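Local coordinates for nitronate monooxygenase family protein (Pseudomonas aeruginosa, PDB 4QIT) that uses flavin mononucleotide and molecular oxygen to catalyse the oxidative denitrification of alkyl nitronates, propionate 3-nitronate being its best substrate, at residues Q19-A24 and V242-A247; S39-L44 and P343-L348; R157-A162 and A178-G183; G224-R229 and A336-E341. The protein carries 1 engineered substitution. All blocks are in the same frame, centred on the assembly; numbering follows the deposited sequence.

Overall arrangement
Contacts 1 and 3 are strand pairs of the wall of a TIM barrel that holds flavin mononucleotide at the C-terminal ends of its strands, contact 2 is in its outer helical layer, and contact 4 joins loops by the phosphate. Contact 1 closes the barrel between its first and last strands and supplies phosphate and ribityl ligands; contact 3 lies across the barrel, its centre about 12 Å away, Ile22 and Leu159 meeting inside. Contact 4, its centre about 11 Å from that of contact 1, binds the phosphate through Gly224, and Met244 packs against its loop. The Leu348 side chain of contact 2 is about 12 Å from the cofactor, yet Gly42 and Leu44 bond to 19-24.

Contact 1. Residues Q19-A24 and V242-A247; sequences QPIIQA and VQMGTA. With FMN (flavin mononucleotide), chain C.
The carboxamide of Gln243 lies between Ile22 and the ribityl chain of flavin mononucleotide, its two ends meeting very different partners. OE1 rests against the methyl CG2 of Ile22 at 3.6 Å, whereas NE2 reaches the ribityl hydroxyl O2' at 2.9 Å in a bent hydrogen bond (133° at the hydrogen). With CG anti to the backbone N (chi1 175°) and the chain extended beyond it, the side chain runs past the CB of Ala24, which touches CG of Gln243 at 3.7 Å. The other amide, that of Gln23, reaches forward to the next residue, NE2 bonding to Ala24 O, which lies tilted from the amide plane.

Between the two amides, which lie on opposite faces of the sheet, four backbone hydrogen bonds join the strands in parallel: Pro20 O with Val242 N, Ile22 N with Val242 O, Ile22 O with Met244 N, and Ala24 N with Met244 O. Beyond them the backbone turns to the phosphate, where Gly245 N meets O1P and Thr246 N meets O3P, each at 2.9 Å. On the face carrying Ile21, Val242 and Met244, Ile21 CG2 lies 4.2 Å from Met244 SD. That face is covered by Leu348 and Leu351 of helix 344-355 and by Ile231 of helix 228-236. Through the four backbone bonds, strands 21-23 and 241-244, first and last of the eight, close the barrel.

Contact 2. Residues S39-L44 and P343-L348; sequences SNAGGL and PAAELL
Ala41, in the last turn of helix 32-41, presses its methyl against Leu348 and Ala345 of helix 344-355, and the tight part of this contact is built around that methyl. Ala41 CB comes to 3.8 Å from Leu348 CB and 3.9 Å from Leu348 CG, so the methyl rests on the inner half of the leucine. One turn earlier on the second helix it is set equally close against the backbone, 3.9 Å from Ala345 CA, where the two chains come nearest each other. CG of Leu348 is swung opposite the backbone N (chi1 -159°), a turn that carries CD1 past the methyl to the end of the helix, where it meets the carbonyl O of Ala41 at 3.7 Å. The same branch reaches the backbone of the following glycines, 4.1 Å from Gly43 N. Behind it, Val38 and Ile21 also touch Leu348.

The looser side is that of the two alanines, which are both partly exposed. Asn40 takes no part and bonds instead to Thr68 and Leu67. No hydrogen bond crosses between the segments.

At Gly42 the chain leaves the helix; positive phi (124°) and two bonds back into the last turn, one of them Gly42 N to Ser39 O, make this a Schellman motif. It ends the helix that follows the first strand, and the C-terminal helix packs on that end in the outer helical layer of the TIM barrel.

Contact 3. Residues R157-A162 and A178-G183; sequences RVLVCA and AVVAQG. With FMN (flavin mononucleotide), chain C.
Cys161 and Gln182 meet where their two strands approach the flavin, SG of the cysteine lying 3.5 Å from CB of the glutamine. SG stands anti to the backbone N (chi1 179°), which directs it along the sheet toward Gln182. From there the extended glutamine chain carries NE2 to the ribityl hydroxyl O3' of flavin mononucleotide, a nearly straight hydrogen bond of 3.1 Å (163° at the hydrogen). NE2 also bonds to Ser189 O, and OE1 accepts from Gly191 N.

Farther down, on the same face, Leu159 spreads its two methyls over the neighbouring strand. CD2 touches Ala178 CB at 3.6 Å, while CD1 meets Val180 CG2 at 3.9 Å. The face carrying Val160, Ala162 and Val179 is filled differently: Val179 CG2, anti to its backbone N, lies 3.7 Å from the methyl of Ala162 and also rests on the carbonyl of Val160.

The parallel backbones hold these side chains in step. Val160 donates to Ala178 O and accepts from Val180 N; farther along, Ala162 N donates to Val180 O, and Gln182 N to Ala162 O at 3.0 Å. The bond from Ala178 N to Val158 O is weak. Helix 165-173, which links the strands in a beta-alpha-beta crossover, covers Val160 and Val179 with Val171, and strands 135-139 and 219-222 flank the pair.

NE2 of Gln182 thus has two acceptors and OE1 a donor, a pattern consistent with one orientation of the amide, in which it offers a donor to the ribityl O3'.

Contact 4. Residues G224-R229 and A336-E341; sequences GIMDGR and AALARE. With FMN (flavin mononucleotide), chain C.
The loop after strand 219-222 borders the phosphate end of the flavin mononucleotide pocket, and its Met226 packs against Leu338 and Ala339 of the 336-341 turn. Gly224, at the start of the loop, donates its N to phosphate oxygen O2P at 2.8 Å. Two residues on, Met226 CB lies 3.9 Å from Leu338 CB. The thioether chain then bends twice (chi2 -64°, chi3 -70°), folding CE under the turn to 3.5 Å from Ala339 N.

Polar groups bridge the outer side. Arg340 NH2 donates to Met226 O at 3.2 Å, close to the guanidinium plane and on a lone pair of the carbonyl. A water at the guanidinium edge accepts from Arg340 NE at 3.0 Å and also lies within bonding distance of Met226 O and Leu338 O. NH1 of the arginine forms a salt bridge with Glu354 of helix 344-355.

Asp227 N-caps helix 228-236 through OD1 and Gly230 N, while OD2 pairs with Arg209 of the second subunit. Arg340 is thus held by a carbonyl, a water and a carboxylate. Glu354 draws the two loops together, pairing with Arg340 and accepting from Gly228 N, while Asp227 ties the phosphate-binding loop to the second subunit.

Contact 1. Residues Q19-A24 and V242-A247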
# COMPACT_ATOMS: atom_id res chain seq x y z
N GLN A 19 14.72 -22.54 -6.61
CA GLN A 19 14.25 -21.63 -5.57
C GLN A 19 13.14 -20.74 -6.10
O GLN A 19 13.22 -20.27 -7.23
CB GLN A 19 15.39 -20.74 -5.05
CG GLN A 19 16.57 -21.51 -4.49
CD GLN A 19 16.19 -22.38 -3.31
OE1 GLN A 19 15.19 -22.12 -2.63
NE2 GLN A 19 16.99 -23.40 -3.05
N PRO A 20 12.12 -20.48 -5.28
CA PRO A 20 10.95 -19.71 -5.75
C PRO A 20 11.17 -18.20 -5.67
O PRO A 20 10.35 -17.48 -5.08
CB PRO A 20 9.85 -20.14 -4.78
CG PRO A 20 10.59 -20.36 -3.49
CD PRO A 20 11.92 -20.97 -3.90
N ILE A 21 12.26 -17.74 -6.27
CA ILE A 21 12.66 -16.34 -6.16
C ILE A 21 13.02 -15.85 -7.54
O ILE A 21 13.93 -16.39 -8.19
CB ILE A 21 13.88 -16.17 -5.23
CG1 ILE A 21 13.57 -16.72 -3.83
CG2 ILE A 21 14.29 -14.70 -5.14
CD1 ILE A 21 14.78 -16.83 -2.93
N ILE A 22 12.29 -14.85 -8.01
CA ILE A 22 12.56 -14.22 -9.30
C ILE A 22 13.23 -12.88 -9.04
O ILE A 22 12.71 -12.06 -8.27
CB ILE A 22 11.25 -13.95 -10.08
CG1 ILE A 22 10.43 -15.23 -10.23
CG2 ILE A 22 11.55 -13.32 -11.44
CD1 ILE A 22 9.11 -15.02 -10.98
N GLN A 23 14.40 -12.65 -9.64
CA GLN A 23 14.99 -11.32 -9.63
C GLN A 23 14.27 -10.52 -10.71
O GLN A 23 14.26 -10.92 -11.86
CB GLN A 23 16.51 -11.37 -9.87
CG GLN A 23 17.11 -10.10 -10.48
CD GLN A 23 17.35 -10.24 -11.98
OE1 GLN A 23 17.89 -11.26 -12.43
NE2 GLN A 23 16.92 -9.24 -12.75
N ALA A 24 13.63 -9.42 -10.32
CA ALA A 24 12.73 -8.71 -11.23
C ALA A 24 13.44 -8.17 -12.46
O ALA A 24 14.55 -7.64 -12.37
CB ALA A 24 12.01 -7.58 -10.49
N VAL A 242 8.16 -15.39 -5.12
CA VAL A 242 8.30 -13.94 -4.99
C VAL A 242 9.10 -13.37 -6.15
O VAL A 242 9.90 -14.07 -6.79
CB VAL A 242 8.97 -13.53 -3.65
CG1 VAL A 242 8.15 -14.06 -2.48
CG2 VAL A 242 10.42 -14.03 -3.57
N GLN A 243 8.86 -12.09 -6.43
CA GLN A 243 9.64 -11.36 -7.42
C GLN A 243 10.16 -10.11 -6.72
O GLN A 243 9.38 -9.37 -6.09
CB GLN A 243 8.78 -10.98 -8.62
CG GLN A 243 9.50 -10.12 -9.64
CD GLN A 243 8.84 -10.17 -11.00
OE1 GLN A 243 8.60 -11.24 -11.54
NE2 GLN A 243 8.53 -9.00 -11.54
N MET A 244 11.47 -9.91 -6.81
CA MET A 244 12.18 -8.90 -6.03
C MET A 244 13.06 -8.05 -6.93
O MET A 244 13.93 -8.58 -7.62
CB MET A 244 13.04 -9.58 -4.95
CG MET A 244 12.22 -10.32 -3.91
SD MET A 244 13.19 -11.41 -2.84
CE MET A 244 14.15 -10.19 -1.95
N GLY A 245 12.81 -6.74 -6.95
CA GLY A 245 13.59 -5.83 -7.77
C GLY A 245 14.58 -5.02 -6.95
O GLY A 245 15.80 -5.15 -7.11
N THR A 246 14.05 -4.19 -6.06
CA THR A 246 14.88 -3.28 -5.27
C THR A 246 16.03 -4.00 -4.56
O THR A 246 17.15 -3.49 -4.51
CB THR A 246 14.01 -2.52 -4.25
OG1 THR A 246 13.00 -1.80 -4.96
CG2 THR A 246 14.84 -1.53 -3.44
N ALA A 247 15.76 -5.20 -4.06
CA ALA A 247 16.79 -5.98 -3.36
C ALA A 247 18.03 -6.27 -4.22
O ALA A 247 19.13 -6.46 -3.67
CB ALA A 247 16.22 -7.27 -2.83
N1 FMN C . 8.80 -4.45 -14.09
C2 FMN C . 8.66 -4.75 -15.44
O2 FMN C . 7.72 -5.45 -15.80
N3 FMN C . 9.58 -4.31 -16.37
C4 FMN C . 10.63 -3.53 -15.95
O4 FMN C . 11.46 -3.10 -16.74
C4A FMN C . 10.76 -3.21 -14.61
N5 FMN C . 11.81 -2.43 -14.22
C5A FMN C . 12.00 -2.10 -12.90
C6 FMN C . 13.09 -1.32 -12.56
C7 FMN C . 13.32 -0.98 -11.24
C7M FMN C . 14.54 -0.14 -10.95
C8 FMN C . 12.44 -1.41 -10.25
C8M FMN C . 12.67 -1.03 -8.82
C9 FMN C . 11.34 -2.19 -10.60
C9A FMN C . 11.11 -2.56 -11.93
N10 FMN C . 10.02 -3.35 -12.31
C10 FMN C . 9.85 -3.67 -13.66
C1' FMN C . 9.03 -3.82 -11.29
C2' FMN C . 9.34 -5.20 -10.74
O2' FMN C . 8.99 -6.17 -11.70
C3' FMN C . 8.54 -5.49 -9.48
O3' FMN C . 7.18 -5.14 -9.62
C4' FMN C . 9.12 -4.64 -8.37
O4' FMN C . 10.52 -4.56 -8.52
C5' FMN C . 8.82 -5.32 -7.04
O5' FMN C . 9.01 -4.32 -6.08
P FMN C . 10.31 -4.29 -5.16
O1P FMN C . 10.91 -5.67 -5.09
O2P FMN C . 9.88 -3.75 -3.83
O3P FMN C . 11.26 -3.37 -5.86

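Contact 2. Residues S39-L44 and P343-L348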
# COMPACT_ATOMS: atom_id res chain seq x y z
N SER A 39 20.06 -16.99 -11.74
CA SER A 39 19.70 -18.30 -12.27
C SER A 39 20.72 -19.37 -11.86
O SER A 39 20.34 -20.44 -11.42
CB SER A 39 19.55 -18.25 -13.79
OG SER A 39 18.39 -17.51 -14.15
N ASN A 40 22.01 -19.06 -11.97
CA ASN A 40 23.04 -19.99 -11.51
C ASN A 40 22.90 -20.35 -10.04
O ASN A 40 23.10 -21.50 -9.64
CB ASN A 40 24.44 -19.43 -11.79
CG ASN A 40 24.87 -19.61 -13.23
OD1 ASN A 40 24.31 -20.42 -13.97
ND2 ASN A 40 25.88 -18.84 -13.65
N ALA A 41 22.54 -19.37 -9.22
CA ALA A 41 22.40 -19.59 -7.78
C ALA A 41 21.15 -20.38 -7.42
O ALA A 41 21.04 -20.89 -6.31
CB ALA A 41 22.43 -18.28 -7.03
N GLY A 42 20.22 -20.49 -8.36
CA GLY A 42 19.07 -21.35 -8.16
C GLY A 42 17.70 -20.70 -8.31
O GLY A 42 16.68 -21.40 -8.25
N GLY A 43 17.67 -19.39 -8.48
CA GLY A 43 16.42 -18.68 -8.70
C GLY A 43 16.13 -18.44 -10.17
O GLY A 43 16.66 -19.14 -11.03
N LEU A 44 15.30 -17.44 -10.47
CA LEU A 44 15.00 -17.11 -11.85
C LEU A 44 15.50 -15.70 -12.15
O LEU A 44 14.90 -14.71 -11.71
CB LEU A 44 13.49 -17.20 -12.13
CG LEU A 44 13.04 -17.13 -13.59
CD1 LEU A 44 13.47 -18.41 -14.32
CD2 LEU A 44 11.53 -16.93 -13.68
N PRO A 343 27.11 -9.46 -3.94
CA PRO A 343 27.08 -10.18 -5.21
C PRO A 343 25.76 -10.93 -5.31
O PRO A 343 25.28 -11.47 -4.31
CB PRO A 343 28.24 -11.17 -5.09
CG PRO A 343 29.19 -10.49 -4.15
CD PRO A 343 28.32 -9.77 -3.15
N ALA A 344 25.16 -10.94 -6.50
CA ALA A 344 23.81 -11.47 -6.65
C ALA A 344 23.65 -12.93 -6.22
O ALA A 344 22.64 -13.29 -5.62
CB ALA A 344 23.31 -11.26 -8.07
N ALA A 345 24.65 -13.76 -6.52
CA ALA A 345 24.62 -15.15 -6.09
C ALA A 345 24.61 -15.25 -4.57
O ALA A 345 23.85 -16.04 -4.00
CB ALA A 345 25.80 -15.91 -6.68
N GLU A 346 25.45 -14.45 -3.90
CA GLU A 346 25.43 -14.39 -2.44
C GLU A 346 24.08 -13.90 -1.91
O GLU A 346 23.57 -14.42 -0.92
CB GLU A 346 26.57 -13.52 -1.87
CG GLU A 346 26.58 -13.49 -0.33
CD GLU A 346 27.71 -12.66 0.27
OE1 GLU A 346 28.64 -12.23 -0.46
OE2 GLU A 346 27.68 -12.43 1.50
N LEU A 347 23.51 -12.89 -2.56
CA LEU A 347 22.21 -12.42 -2.11
C LEU A 347 21.15 -13.52 -2.25
O LEU A 347 20.38 -13.76 -1.31
CB LEU A 347 21.79 -11.14 -2.83
CG LEU A 347 20.38 -10.65 -2.48
CD1 LEU A 347 20.26 -10.32 -0.99
CD2 LEU A 347 19.99 -9.44 -3.32
N LEU A 348 21.12 -14.21 -3.39
CA LEU A 348 20.19 -15.32 -3.57
C LEU A 348 20.37 -16.37 -2.46
O LEU A 348 19.40 -16.77 -1.80
CB LEU A 348 20.34 -15.91 -4.98
CG LEU A 348 19.18 -16.74 -5.55
CD1 LEU A 348 19.07 -18.11 -4.89
CD2 LEU A 348 17.84 -15.97 -5.42

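Contact 3. Residues R157-A162 and A178-G183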
# COMPACT_ATOMS: atom_id res chain seq x y z
N ARG A 157 7.08 -20.66 -20.43
CA ARG A 157 6.13 -20.30 -19.38
C ARG A 157 5.84 -18.81 -19.46
O ARG A 157 6.76 -18.01 -19.60
CB ARG A 157 6.68 -20.64 -18.00
CG ARG A 157 7.12 -22.08 -17.82
CD ARG A 157 5.99 -23.05 -18.08
NE ARG A 157 6.36 -24.41 -17.69
CZ ARG A 157 5.74 -25.50 -18.10
NH1 ARG A 157 4.71 -25.41 -18.94
NH2 ARG A 157 6.14 -26.70 -17.68
N VAL A 158 4.57 -18.43 -19.36
CA VAL A 158 4.17 -17.03 -19.53
C VAL A 158 3.64 -16.42 -18.23
O VAL A 158 2.69 -16.95 -17.63
CB VAL A 158 3.11 -16.86 -20.64
CG1 VAL A 158 2.64 -15.40 -20.72
CG2 VAL A 158 3.67 -17.32 -21.99
N LEU A 159 4.25 -15.32 -17.81
CA LEU A 159 3.80 -14.60 -16.61
C LEU A 159 3.26 -13.24 -17.03
O LEU A 159 3.77 -12.63 -17.97
CB LEU A 159 4.96 -14.38 -15.64
CG LEU A 159 5.85 -15.53 -15.18
CD1 LEU A 159 6.45 -15.20 -13.82
CD2 LEU A 159 5.13 -16.86 -15.12
N VAL A 160 2.25 -12.75 -16.31
CA VAL A 160 1.77 -11.38 -16.52
C VAL A 160 1.56 -10.71 -15.17
O VAL A 160 1.02 -11.31 -14.24
CB VAL A 160 0.45 -11.34 -17.33
CG1 VAL A 160 0.05 -9.89 -17.63
CG2 VAL A 160 0.57 -12.11 -18.64
N CYS A 161 1.98 -9.45 -15.06
CA CYS A 161 1.77 -8.68 -13.85
C CYS A 161 0.33 -8.15 -13.76
O CYS A 161 -0.25 -7.71 -14.76
CB CYS A 161 2.74 -7.51 -13.84
SG CYS A 161 2.59 -6.44 -12.42
N ALA A 162 -0.24 -8.19 -12.56
CA ALA A 162 -1.55 -7.59 -12.30
C ALA A 162 -1.51 -6.85 -10.97
O ALA A 162 -0.78 -7.27 -10.05
CB ALA A 162 -2.63 -8.64 -12.28
N ALA A 178 1.15 -17.97 -14.81
CA ALA A 178 1.19 -17.39 -13.48
C ALA A 178 0.94 -15.89 -13.52
O ALA A 178 1.17 -15.25 -14.54
CB ALA A 178 2.53 -17.69 -12.80
N VAL A 179 0.46 -15.37 -12.40
CA VAL A 179 0.22 -13.93 -12.25
C VAL A 179 1.24 -13.38 -11.26
O VAL A 179 1.49 -13.97 -10.20
CB VAL A 179 -1.24 -13.63 -11.81
CG1 VAL A 179 -1.56 -14.24 -10.44
CG2 VAL A 179 -1.50 -12.12 -11.80
N VAL A 180 1.86 -12.26 -11.64
CA VAL A 180 2.75 -11.55 -10.73
C VAL A 180 1.92 -10.45 -10.08
O VAL A 180 1.53 -9.47 -10.72
CB VAL A 180 3.95 -10.94 -11.46
CG1 VAL A 180 4.83 -10.19 -10.47
CG2 VAL A 180 4.75 -12.04 -12.18
N ALA A 181 1.64 -10.64 -8.80
CA ALA A 181 0.80 -9.73 -8.04
C ALA A 181 1.65 -8.58 -7.55
O ALA A 181 2.42 -8.74 -6.60
CB ALA A 181 0.18 -10.45 -6.88
N GLN A 182 1.52 -7.42 -8.18
CA GLN A 182 2.32 -6.26 -7.82
C GLN A 182 1.58 -5.35 -6.84
O GLN A 182 0.61 -4.67 -7.22
CB GLN A 182 2.72 -5.47 -9.06
CG GLN A 182 3.73 -4.38 -8.75
CD GLN A 182 3.79 -3.31 -9.84
OE1 GLN A 182 2.78 -2.71 -10.17
NE2 GLN A 182 4.99 -3.05 -10.37
N GLY A 183 2.07 -5.31 -5.61
CA GLY A 183 1.50 -4.45 -4.59
C GLY A 183 1.98 -3.02 -4.72
O GLY A 183 2.96 -2.73 -5.44
N1 FMN C . 8.80 -4.45 -14.09
C2 FMN C . 8.66 -4.75 -15.44
O2 FMN C . 7.72 -5.45 -15.80
N3 FMN C . 9.58 -4.31 -16.37
C4 FMN C . 10.63 -3.53 -15.95
O4 FMN C . 11.46 -3.10 -16.74
C4A FMN C . 10.76 -3.21 -14.61
N5 FMN C . 11.81 -2.43 -14.22
C5A FMN C . 12.00 -2.10 -12.90
C6 FMN C . 13.09 -1.32 -12.56
C7 FMN C . 13.32 -0.98 -11.24
C7M FMN C . 14.54 -0.14 -10.95
C8 FMN C . 12.44 -1.41 -10.25
C8M FMN C . 12.67 -1.03 -8.82
C9 FMN C . 11.34 -2.19 -10.60
C9A FMN C . 11.11 -2.56 -11.93
N10 FMN C . 10.02 -3.35 -12.31
C10 FMN C . 9.85 -3.67 -13.66
C1' FMN C . 9.03 -3.82 -11.29
C2' FMN C . 9.34 -5.20 -10.74
O2' FMN C . 8.99 -6.17 -11.70
C3' FMN C . 8.54 -5.49 -9.48
O3' FMN C . 7.18 -5.14 -9.62
C4' FMN C . 9.12 -4.64 -8.37
O4' FMN C . 10.52 -4.56 -8.52
C5' FMN C . 8.82 -5.32 -7.04
O5' FMN C . 9.01 -4.32 -6.08
P FMN C . 10.31 -4.29 -5.16
O1P FMN C . 10.91 -5.67 -5.09
O2P FMN C . 9.88 -3.75 -3.83
O3P FMN C . 11.26 -3.37 -5.86

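Contact 4. Residues G224-R229 and A336-E341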
# COMPACT_ATOMS: atom_id res chain seq x y z
N GLY A 224 7.95 -4.81 -2.08
CA GLY A 224 8.35 -4.60 -0.70
C GLY A 224 9.08 -5.75 -0.03
O GLY A 224 9.43 -5.65 1.15
N ILE A 225 9.33 -6.82 -0.77
CA ILE A 225 9.97 -8.00 -0.20
C ILE A 225 11.50 -7.88 -0.33
O ILE A 225 12.02 -7.73 -1.44
CB ILE A 225 9.44 -9.26 -0.90
CG1 ILE A 225 7.94 -9.38 -0.61
CG2 ILE A 225 10.20 -10.50 -0.42
CD1 ILE A 225 7.21 -10.39 -1.49
N MET A 226 12.20 -7.92 0.80
CA MET A 226 13.63 -7.58 0.85
C MET A 226 14.48 -8.64 1.56
O MET A 226 15.71 -8.55 1.57
CB MET A 226 13.82 -6.24 1.58
CG MET A 226 13.08 -5.06 0.92
SD MET A 226 13.72 -4.69 -0.72
CE MET A 226 15.32 -4.04 -0.26
N ASP A 227 13.82 -9.61 2.17
CA ASP A 227 14.54 -10.61 2.96
C ASP A 227 13.72 -11.89 3.10
O ASP A 227 12.58 -11.95 2.62
CB ASP A 227 14.97 -10.03 4.32
CG ASP A 227 13.81 -9.53 5.17
OD1 ASP A 227 12.65 -9.89 4.91
OD2 ASP A 227 14.06 -8.77 6.12
N GLY A 228 14.29 -12.92 3.70
CA GLY A 228 13.58 -14.18 3.80
C GLY A 228 12.32 -14.13 4.63
O GLY A 228 11.38 -14.88 4.37
N ARG A 229 12.29 -13.26 5.65
CA ARG A 229 11.06 -13.04 6.42
C ARG A 229 9.93 -12.55 5.51
O ARG A 229 8.80 -13.04 5.61
CB ARG A 229 11.28 -12.04 7.56
CG ARG A 229 11.92 -12.65 8.81
CD ARG A 229 11.92 -11.62 9.91
NE ARG A 229 12.50 -12.10 11.16
CZ ARG A 229 11.80 -12.66 12.15
NH1 ARG A 229 10.49 -12.81 12.03
NH2 ARG A 229 12.41 -13.06 13.26
N ALA A 336 12.93 -0.11 0.51
CA ALA A 336 14.25 0.41 0.12
C ALA A 336 15.26 0.50 1.26
O ALA A 336 16.44 0.18 1.06
CB ALA A 336 14.12 1.76 -0.57
N ALA A 337 14.81 0.90 2.45
CA ALA A 337 15.74 1.07 3.57
C ALA A 337 16.37 -0.25 4.02
O ALA A 337 17.36 -0.25 4.77
CB ALA A 337 15.06 1.76 4.75
N LEU A 338 15.82 -1.36 3.55
CA LEU A 338 16.35 -2.68 3.90
C LEU A 338 17.28 -3.25 2.82
O LEU A 338 17.67 -4.42 2.88
CB LEU A 338 15.20 -3.65 4.16
CG LEU A 338 14.16 -3.15 5.16
CD1 LEU A 338 12.99 -4.13 5.23
CD2 LEU A 338 14.80 -2.94 6.52
N ALA A 339 17.62 -2.42 1.83
CA ALA A 339 18.53 -2.84 0.77
C ALA A 339 19.90 -3.23 1.30
O ALA A 339 20.40 -2.65 2.27
CB ALA A 339 18.66 -1.74 -0.29
N ARG A 340 20.47 -4.26 0.67
CA ARG A 340 21.81 -4.75 0.98
C ARG A 340 22.62 -4.74 -0.30
O ARG A 340 22.06 -4.80 -1.40
CB ARG A 340 21.74 -6.18 1.52
CG ARG A 340 21.13 -6.28 2.90
CD ARG A 340 20.99 -7.73 3.36
NE ARG A 340 19.73 -8.35 2.93
CZ ARG A 340 19.31 -9.53 3.37
NH1 ARG A 340 20.03 -10.22 4.24
NH2 ARG A 340 18.15 -10.01 2.94
N GLU A 341 23.94 -4.66 -0.15
CA GLU A 341 24.87 -4.64 -1.28
C GLU A 341 25.70 -5.91 -1.27
O GLU A 341 26.67 -6.02 -0.51
CB GLU A 341 25.80 -3.42 -1.19
CG GLU A 341 26.81 -3.32 -2.33
CD GLU A 341 27.62 -2.04 -2.29
OE1 GLU A 341 27.80 -1.48 -1.18
OE2 GLU A 341 28.09 -1.59 -3.35
N1 FMN C . 8.80 -4.45 -14.09
C2 FMN C . 8.66 -4.75 -15.44
O2 FMN C . 7.72 -5.45 -15.80
N3 FMN C . 9.58 -4.31 -16.37
C4 FMN C . 10.63 -3.53 -15.95
O4 FMN C . 11.46 -3.10 -16.74
C4A FMN C . 10.76 -3.21 -14.61
N5 FMN C . 11.81 -2.43 -14.22
C5A FMN C . 12.00 -2.10 -12.90
C6 FMN C . 13.09 -1.32 -12.56
C7 FMN C . 13.32 -0.98 -11.24
C7M FMN C . 14.54 -0.14 -10.95
C8 FMN C . 12.44 -1.41 -10.25
C8M FMN C . 12.67 -1.03 -8.82
C9 FMN C . 11.34 -2.19 -10.60
C9A FMN C . 11.11 -2.56 -11.93
N10 FMN C . 10.02 -3.35 -12.31
C10 FMN C . 9.85 -3.67 -13.66
C1' FMN C . 9.03 -3.82 -11.29
C2' FMN C . 9.34 -5.20 -10.74
O2' FMN C . 8.99 -6.17 -11.70
C3' FMN C . 8.54 -5.49 -9.48
O3' FMN C . 7.18 -5.14 -9.62
C4' FMN C . 9.12 -4.64 -8.37
O4' FMN C . 10.52 -4.56 -8.52
C5' FMN C . 8.82 -5.32 -7.04
O5' FMN C . 9.01 -4.32 -6.08
P FMN C . 10.31 -4.29 -5.16
O1P FMN C . 10.91 -5.67 -5.09
O2P FMN C . 9.88 -3.75 -3.83
O3P FMN C . 11.26 -3.37 -5.86
O HOH W 1 17.77 -6.80 1.30